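Local coordinates for general Secretion Pathway Protein (Vibrio vulnificus, PDB 4G54) that probably takes part in type II secretion as a periplasmic domain of the EpsAB fusion protein, which carries a putative peptidoglycan-binding domain, at residues E136-R139 with E145-E148; Q152-A157 with A170-R175. One frame throughout, in Å; residues are numbered along the deposited sequence.

Interaction 1. Residues E136-R139 with E145-E148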
ATOM      1  N   GLU A 136      -7.318  15.737  -2.690  1.00 15.23           N
ATOM      2  CA  GLU A 136      -7.532  17.186  -2.535  1.00 15.46           C
ATOM      3  C   GLU A 136      -7.841  17.565  -1.088  1.00 15.93           C
ATOM      4  O   GLU A 136      -8.416  16.745  -0.315  1.00 15.98           O
ATOM      5  CB  GLU A 136      -8.735  17.626  -3.387  1.00 17.09           C
ATOM      6  CG  GLU A 136      -8.372  17.406  -4.823  1.00 22.45           C
ATOM      7  CD  GLU A 136      -9.487  17.758  -5.805  1.00 32.55           C
ATOM      8  OE1 GLU A 136     -10.127  18.819  -5.686  1.00 38.18           O
ATOM      9  OE2 GLU A 136      -9.601  17.024  -6.832  1.00 36.32           O
ATOM     10  N   THR A 137      -7.494  18.803  -0.714  1.00 14.86           N
ATOM     11  CA  THR A 137      -7.694  19.154   0.669  1.00 14.38           C
ATOM     12  C   THR A 137      -9.142  19.187   1.088  1.00 14.68           C
ATOM     13  O   THR A 137      -9.979  19.759   0.362  1.00 16.84           O
ATOM     14  CB  THR A 137      -7.031  20.543   0.878  1.00 14.80           C
ATOM     15  OG1 THR A 137      -5.618  20.348   0.654  1.00 16.57           O
ATOM     16  CG2 THR A 137      -7.267  21.071   2.260  1.00 15.47           C
ATOM     17  N   LEU A 138      -9.374  18.573   2.265  1.00 15.28           N
ATOM     18  CA  LEU A 138     -10.738  18.577   2.844  1.00 14.39           C
ATOM     19  C   LEU A 138     -10.724  19.419   4.139  1.00 16.00           C
ATOM     20  O   LEU A 138      -9.791  19.289   4.955  1.00 15.39           O
ATOM     21  CB  LEU A 138     -11.143  17.120   3.134  1.00 17.33           C
ATOM     22  CG  LEU A 138     -11.100  16.256   1.816  1.00 15.18           C
ATOM     23  CD1 LEU A 138     -11.416  14.903   2.309  1.00 16.57           C
ATOM     24  CD2 LEU A 138     -12.173  16.625   0.751  1.00 19.84           C
ATOM     25  N   ARG A 139     -11.739  20.254   4.349  1.00 16.61           N
ATOM     26  CA  ARG A 139     -11.769  21.119   5.510  1.00 16.91           C
ATOM     27  C   ARG A 139     -13.192  21.313   5.963  1.00 16.90           C
ATOM     28  O   ARG A 139     -14.168  21.014   5.229  1.00 17.78           O
ATOM     29  CB  ARG A 139     -11.093  22.438   5.260  1.00 20.68           C
ATOM     30  CG  ARG A 139     -11.890  23.262   4.276  1.00 22.62           C
ATOM     31  CD  ARG A 139     -11.266  24.609   3.851  1.00 25.01           C
ATOM     32  NE  ARG A 139     -10.105  24.415   2.965  1.00 25.38           N
ATOM     33  CZ  ARG A 139      -8.854  24.720   3.303  1.00 32.05           C
ATOM     34  NH1 ARG A 139      -8.541  25.123   4.565  1.00 30.13           N
ATOM     35  NH2 ARG A 139      -7.883  24.537   2.395  1.00 35.63           N
ATOM     36  N   GLU A 145     -19.076  12.519  -0.852  1.00 24.11           N
ATOM     37  CA  GLU A 145     -18.581  11.176  -0.661  1.00 24.85           C
ATOM     38  C   GLU A 145     -17.125  11.175  -0.143  1.00 22.40           C
ATOM     39  O   GLU A 145     -16.739  10.255   0.591  1.00 21.60           O
ATOM     40  CB  GLU A 145     -18.624  10.424  -1.964  1.00 27.38           C
ATOM     41  CG  GLU A 145     -18.355   8.929  -1.797  1.00 33.81           C
ATOM     42  CD  GLU A 145     -18.321   8.145  -3.143  1.00 45.82           C
ATOM     43  OE1 GLU A 145     -18.643   8.709  -4.239  1.00 47.13           O
ATOM     44  OE2 GLU A 145     -17.993   6.933  -3.076  1.00 49.04           O
ATOM     45  N   ALA A 146     -16.331  12.166  -0.518  1.00 20.04           N
ATOM     46  CA  ALA A 146     -14.979  12.246  -0.027  1.00 18.99           C
ATOM     47  C   ALA A 146     -14.920  12.364   1.475  1.00 19.83           C
ATOM     48  O   ALA A 146     -13.950  11.830   2.095  1.00 18.43           O
ATOM     49  CB  ALA A 146     -14.268  13.431  -0.672  1.00 20.06           C
ATOM     50  N   ILE A 147     -15.909  13.048   2.058  1.00 18.71           N
ATOM     51  CA  ILE A 147     -15.924  13.206   3.516  1.00 18.35           C
ATOM     52  C   ILE A 147     -16.294  11.871   4.147  1.00 18.92           C
ATOM     53  O   ILE A 147     -15.672  11.484   5.166  1.00 17.64           O
ATOM     54  CB  ILE A 147     -16.906  14.279   3.926  1.00 18.75           C
ATOM     55  CG1 ILE A 147     -16.571  15.648   3.315  1.00 21.82           C
ATOM     56  CG2 ILE A 147     -16.911  14.384   5.457  1.00 19.06           C
ATOM     57  CD1 ILE A 147     -15.090  16.074   3.290  1.00 24.40           C
ATOM     58  N   GLU A 148     -17.191  11.103   3.537  1.00 20.67           N
ATOM     59  CA  GLU A 148     -17.519   9.800   4.089  1.00 20.20           C
ATOM     60  C   GLU A 148     -16.320   8.904   4.063  1.00 18.83           C
ATOM     61  O   GLU A 148     -16.066   8.096   5.002  1.00 20.36           O
ATOM     62  CB  GLU A 148     -18.655   9.120   3.267  1.00 23.78           C
ATOM     63  CG  GLU A 148     -19.852  10.013   3.093  1.00 31.54           C
ATOM     64  CD  GLU A 148     -20.908   9.450   2.110  1.00 41.62           C
ATOM     65  OE1 GLU A 148     -20.653   8.470   1.372  1.00 43.57           O
ATOM     66  OE2 GLU A 148     -22.012  10.043   2.095  1.00 46.09           O
TER

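Interaction 2. Residues Q152-A157 with A170-R175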
ATOM      1  N   GLN A 152     -14.306   7.157   7.243  1.00 16.91           N
ATOM      2  CA  GLN A 152     -14.045   5.753   7.361  1.00 18.37           C
ATOM      3  C   GLN A 152     -12.554   5.483   7.555  1.00 16.17           C
ATOM      4  O   GLN A 152     -12.195   4.588   8.386  1.00 17.83           O
ATOM      5  CB  GLN A 152     -14.526   5.018   6.074  1.00 19.67           C
ATOM      6  CG  GLN A 152     -16.062   5.114   6.009  1.00 22.33           C
ATOM      7  CD  GLN A 152     -16.800   4.222   7.073  1.00 38.61           C
ATOM      8  OE1 GLN A 152     -16.256   3.206   7.572  1.00 43.30           O
ATOM      9  NE2 GLN A 152     -18.069   4.625   7.432  1.00 42.40           N
ATOM     10  N   LEU A 153     -11.679   6.210   6.823  1.00 16.98           N
ATOM     11  CA  LEU A 153     -10.215   5.940   6.943  1.00 15.51           C
ATOM     12  C   LEU A 153      -9.728   6.368   8.325  1.00 16.06           C
ATOM     13  O   LEU A 153      -8.900   5.715   8.948  1.00 15.40           O
ATOM     14  CB  LEU A 153      -9.490   6.797   5.851  1.00 14.84           C
ATOM     15  CG  LEU A 153      -9.668   6.249   4.470  1.00 16.16           C
ATOM     16  CD1 LEU A 153      -9.072   7.272   3.446  1.00 20.21           C
ATOM     17  CD2 LEU A 153      -8.959   4.905   4.319  1.00 22.59           C
ATOM     18  N   LEU A 154     -10.285   7.488   8.832  1.00 15.95           N
ATOM     19  CA  LEU A 154      -9.788   7.943  10.180  1.00 16.83           C
ATOM     20  C   LEU A 154     -10.195   6.943  11.223  1.00 15.78           C
ATOM     21  O   LEU A 154      -9.384   6.654  12.127  1.00 17.51           O
ATOM     22  CB  LEU A 154     -10.417   9.286  10.607  1.00 16.88           C
ATOM     23  CG  LEU A 154      -9.793  10.436   9.943  1.00 16.78           C
ATOM     24  CD1 LEU A 154     -10.704  11.699  10.178  1.00 18.67           C
ATOM     25  CD2 LEU A 154      -8.355  10.680  10.642  1.00 19.80           C
ATOM     26  N   ALA A 155     -11.405   6.382  11.158  1.00 18.02           N
ATOM     27  CA  ALA A 155     -11.815   5.357  12.139  1.00 18.45           C
ATOM     28  C   ALA A 155     -10.931   4.126  12.033  1.00 18.42           C
ATOM     29  O   ALA A 155     -10.540   3.529  13.042  1.00 19.27           O
ATOM     30  CB  ALA A 155     -13.310   5.007  11.923  1.00 20.02           C
ATOM     31  N   LYS A 156     -10.508   3.811  10.804  1.00 17.17           N
ATOM     32  CA  LYS A 156      -9.652   2.644  10.667  1.00 19.84           C
ATOM     33  C   LYS A 156      -8.248   2.928  11.289  1.00 18.84           C
ATOM     34  O   LYS A 156      -7.632   2.019  11.942  1.00 21.29           O
ATOM     35  CB  LYS A 156      -9.486   2.293   9.160  1.00 20.65           C
ATOM     36  CG  LYS A 156      -8.703   1.011   8.902  1.00 33.84           C
ATOM     37  CD  LYS A 156      -9.615  -0.242   8.794  1.00 45.93           C
ATOM     38  CE  LYS A 156     -10.008  -0.573   7.333  1.00 47.51           C
ATOM     39  NZ  LYS A 156      -9.245  -1.669   6.601  1.00 49.66           N
ATOM     40  N   ALA A 157      -7.673   4.105  11.057  1.00 15.15           N
ATOM     41  CA  ALA A 157      -6.391   4.412  11.576  1.00 15.09           C
ATOM     42  C   ALA A 157      -6.379   4.543  13.084  1.00 17.02           C
ATOM     43  O   ALA A 157      -5.450   4.027  13.752  1.00 19.05           O
ATOM     44  CB  ALA A 157      -5.913   5.680  10.967  1.00 16.51           C
ATOM     45  N   ALA A 170     -17.632  19.836  13.095  1.00 19.86           N
ATOM     46  CA  ALA A 170     -16.693  20.170  14.163  1.00 19.56           C
ATOM     47  C   ALA A 170     -16.107  18.916  14.762  1.00 18.90           C
ATOM     48  O   ALA A 170     -14.907  18.895  15.107  1.00 18.33           O
ATOM     49  CB  ALA A 170     -17.419  21.069  15.234  1.00 21.56           C
ATOM     50  N   GLU A 171     -16.908  17.858  14.871  1.00 18.04           N
ATOM     51  CA  GLU A 171     -16.394  16.642  15.511  1.00 18.20           C
ATOM     52  C   GLU A 171     -15.415  15.928  14.576  1.00 17.04           C
ATOM     53  O   GLU A 171     -14.350  15.436  15.014  1.00 16.56           O
ATOM     54  CB  GLU A 171     -17.563  15.747  15.882  1.00 20.14           C
ATOM     55  CG  GLU A 171     -17.032  14.552  16.693  1.00 21.68           C
ATOM     56  CD  GLU A 171     -18.087  13.655  17.299  1.00 24.70           C
ATOM     57  OE1 GLU A 171     -19.302  13.818  16.932  1.00 25.45           O
ATOM     58  OE2 GLU A 171     -17.707  12.792  18.159  1.00 22.98           O
ATOM     59  N   LEU A 172     -15.664  15.957  13.255  1.00 15.97           N
ATOM     60  CA  LEU A 172     -14.673  15.339  12.345  1.00 15.87           C
ATOM     61  C   LEU A 172     -13.375  16.117  12.432  1.00 16.94           C
ATOM     62  O   LEU A 172     -12.278  15.525  12.327  1.00 15.96           O
ATOM     63  CB  LEU A 172     -15.229  15.307  10.895  1.00 15.27           C
ATOM     64  CG  LEU A 172     -14.397  14.345   9.981  1.00 16.36           C
ATOM     65  CD1 LEU A 172     -14.486  12.851  10.392  1.00 19.30           C
ATOM     66  CD2 LEU A 172     -14.892  14.466   8.536  1.00 17.13           C
ATOM     67  N   MET A 173     -13.485  17.454  12.531  1.00 16.71           N
ATOM     68  CA  MET A 173     -12.275  18.283  12.660  1.00 16.30           C
ATOM     69  C   MET A 173     -11.447  17.851  13.921  1.00 15.96           C
ATOM     70  O   MET A 173     -10.194  17.754  13.815  1.00 14.37           O
ATOM     71  CB  MET A 173     -12.666  19.776  12.718  1.00 18.29           C
ATOM     72  CG  MET A 173     -11.438  20.634  12.608  1.00 20.06           C
ATOM     73  SD  MET A 173     -12.015  22.394  12.459  1.00 21.78           S
ATOM     74  CE  MET A 173     -10.372  23.173  12.526  1.00 25.41           C
ATOM     75  N   GLN A 174     -12.128  17.604  15.047  1.00 15.88           N
ATOM     76  CA  GLN A 174     -11.405  17.154  16.273  1.00 15.64           C
ATOM     77  C   GLN A 174     -10.757  15.806  15.980  1.00 15.13           C
ATOM     78  O   GLN A 174      -9.676  15.531  16.522  1.00 13.95           O
ATOM     79  CB  GLN A 174     -12.439  17.055  17.420  1.00 17.26           C
ATOM     80  CG  GLN A 174     -12.891  18.448  17.787  1.00 22.95           C
ATOM     81  CD  GLN A 174     -12.565  18.754  19.229  1.00 43.88           C
ATOM     82  OE1 GLN A 174     -11.527  19.345  19.563  1.00 45.88           O
ATOM     83  NE2 GLN A 174     -13.416  18.246  20.111  1.00 45.28           N
ATOM     84  N   ARG A 175     -11.367  14.969  15.155  1.00 15.35           N
ATOM     85  CA  ARG A 175     -10.758  13.640  14.852  1.00 14.60           C
ATOM     86  C   ARG A 175      -9.565  13.750  13.924  1.00 15.47           C
ATOM     87  O   ARG A 175      -8.572  13.075  14.119  1.00 14.96           O
ATOM     88  CB  ARG A 175     -11.787  12.677  14.215  1.00 15.10           C
ATOM     89  CG  ARG A 175     -12.822  12.326  15.341  1.00 16.06           C
ATOM     90  CD  ARG A 175     -13.984  11.437  14.766  1.00 16.43           C
ATOM     91  NE  ARG A 175     -13.492  10.173  14.171  1.00 17.00           N
ATOM     92  CZ  ARG A 175     -12.934   9.167  14.861  1.00 18.90           C
ATOM     93  NH1 ARG A 175     -12.765   9.169  16.200  1.00 19.85           N
ATOM     94  NH2 ARG A 175     -12.525   8.099  14.137  1.00 18.01           N
TER

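Interaction 1. Residues E136-R139 with E145-E148
Leu138, on the loop that leads into helix 145-158, presses its side chain against Ala146 and Ile147 in the first turn of that helix, the first helix of the putative peptidoglycan-binding domain. The side chain points at the helix from its base. CB already lies 4.1 Å from Ile147 CD1. With chi1 at -58°, CG stands anti to the carbonyl carbon, and both methyls are carried to the helix. CD1 meets two atoms: Ile147 CD1 at 4.0 Å and, at the same distance, the backbone oxygen Ala146 O. The second approach is a plain van der Waals one. CD2 completes the contact, 3.9 Å from Ile147 CD1 and 4.1 Å from Ala146 CB. The Ile147 end methyl therefore touches three carbons of one leucine. Leu138 and Ile147 run antiparallel to each other, so this methyl lies along the leucine, from CB to its methyls. Ile147 leaves its helix to one flank; chi1 (-60°) sends the CG1 branch toward the loop, and chi2 (-42°) sets CD1 against Leu138.

The side chains of Leu138 and Ala146 both touch Ala242, so the C-terminal loop packs here too. All three contact residues are buried. Between the two segments the contact is purely apolar; the backbone hydrogen bonds of Leu138 and Ala146 go to Ala191 and Leu241.

Interaction 2. Residues Q152-A157 with A170-R175
Leu154 and Leu172 meet through their CD1 methyls, 4.0 Å apart, and this is the apolar side of the contact between helices 145-158 and 170-182, which pack together within the putative peptidoglycan-binding domain. The two leucines lie at a slant to each other, touching by one methyl each. Leu172 leaves its helix to one flank, but CG lies anti to the backbone N (chi1 -165°), and a methyl still reaches Leu154.

The other side of the contact belongs to Arg175. Its chain bends at chi3 (58°) and lays NH2 beside the backbone of Ala155. The nearest atom there is Ala155 CA, 3.5 Å from NH2, at the guanidinium edge and near its plane. Ala155 N lies in that plane, 3.6 Å from NH2. Ala155 CB stands 3.9 Å from NH2, and Leu154 C is as far but oblique to the group. None of these approaches is a hydrogen bond.

A second shell sets the positions. Arg175 NH2 forms a salt bridge with Asp160, beyond the end of helix 145-158, which probably fixes where the guanidinium lies. Val176 and Phe179 pack on Leu154 from further along its partner helix, while Ile147, Leu150 and Asp151 touch Leu172. Asn169 OD1 accepts a hydrogen bond from Leu172 N near the start of helix 170-182.

The short segment axes are 11.2 Å apart at closest, with an angle of 41° between their directions. At that spacing side chains make the contact: leucine methyls in one part, the Arg175 guanidinium against the Ala155 backbone in the other. The charge of Arg175, partly exposed, is probably balanced by Asp160.

Both interactions use helix 145-158, near its start in interaction 1 and further along in interaction 2. Their centres are 11 Å apart, and they join directly where Ile147 CG2 packs on Leu172 CD2 at 3.7 Å. Ile147 thus faces the entering loop with one branch and helix 170-182 with the other. Interaction 1 is wholly buried and apolar, and it ties a loop to a helix. Interaction 2 ties two helices. Its leucines and Ala155 are buried, but Arg175 is partly exposed and adds a charge. Together they help build the helical region matched to the putative peptidoglycan-binding family.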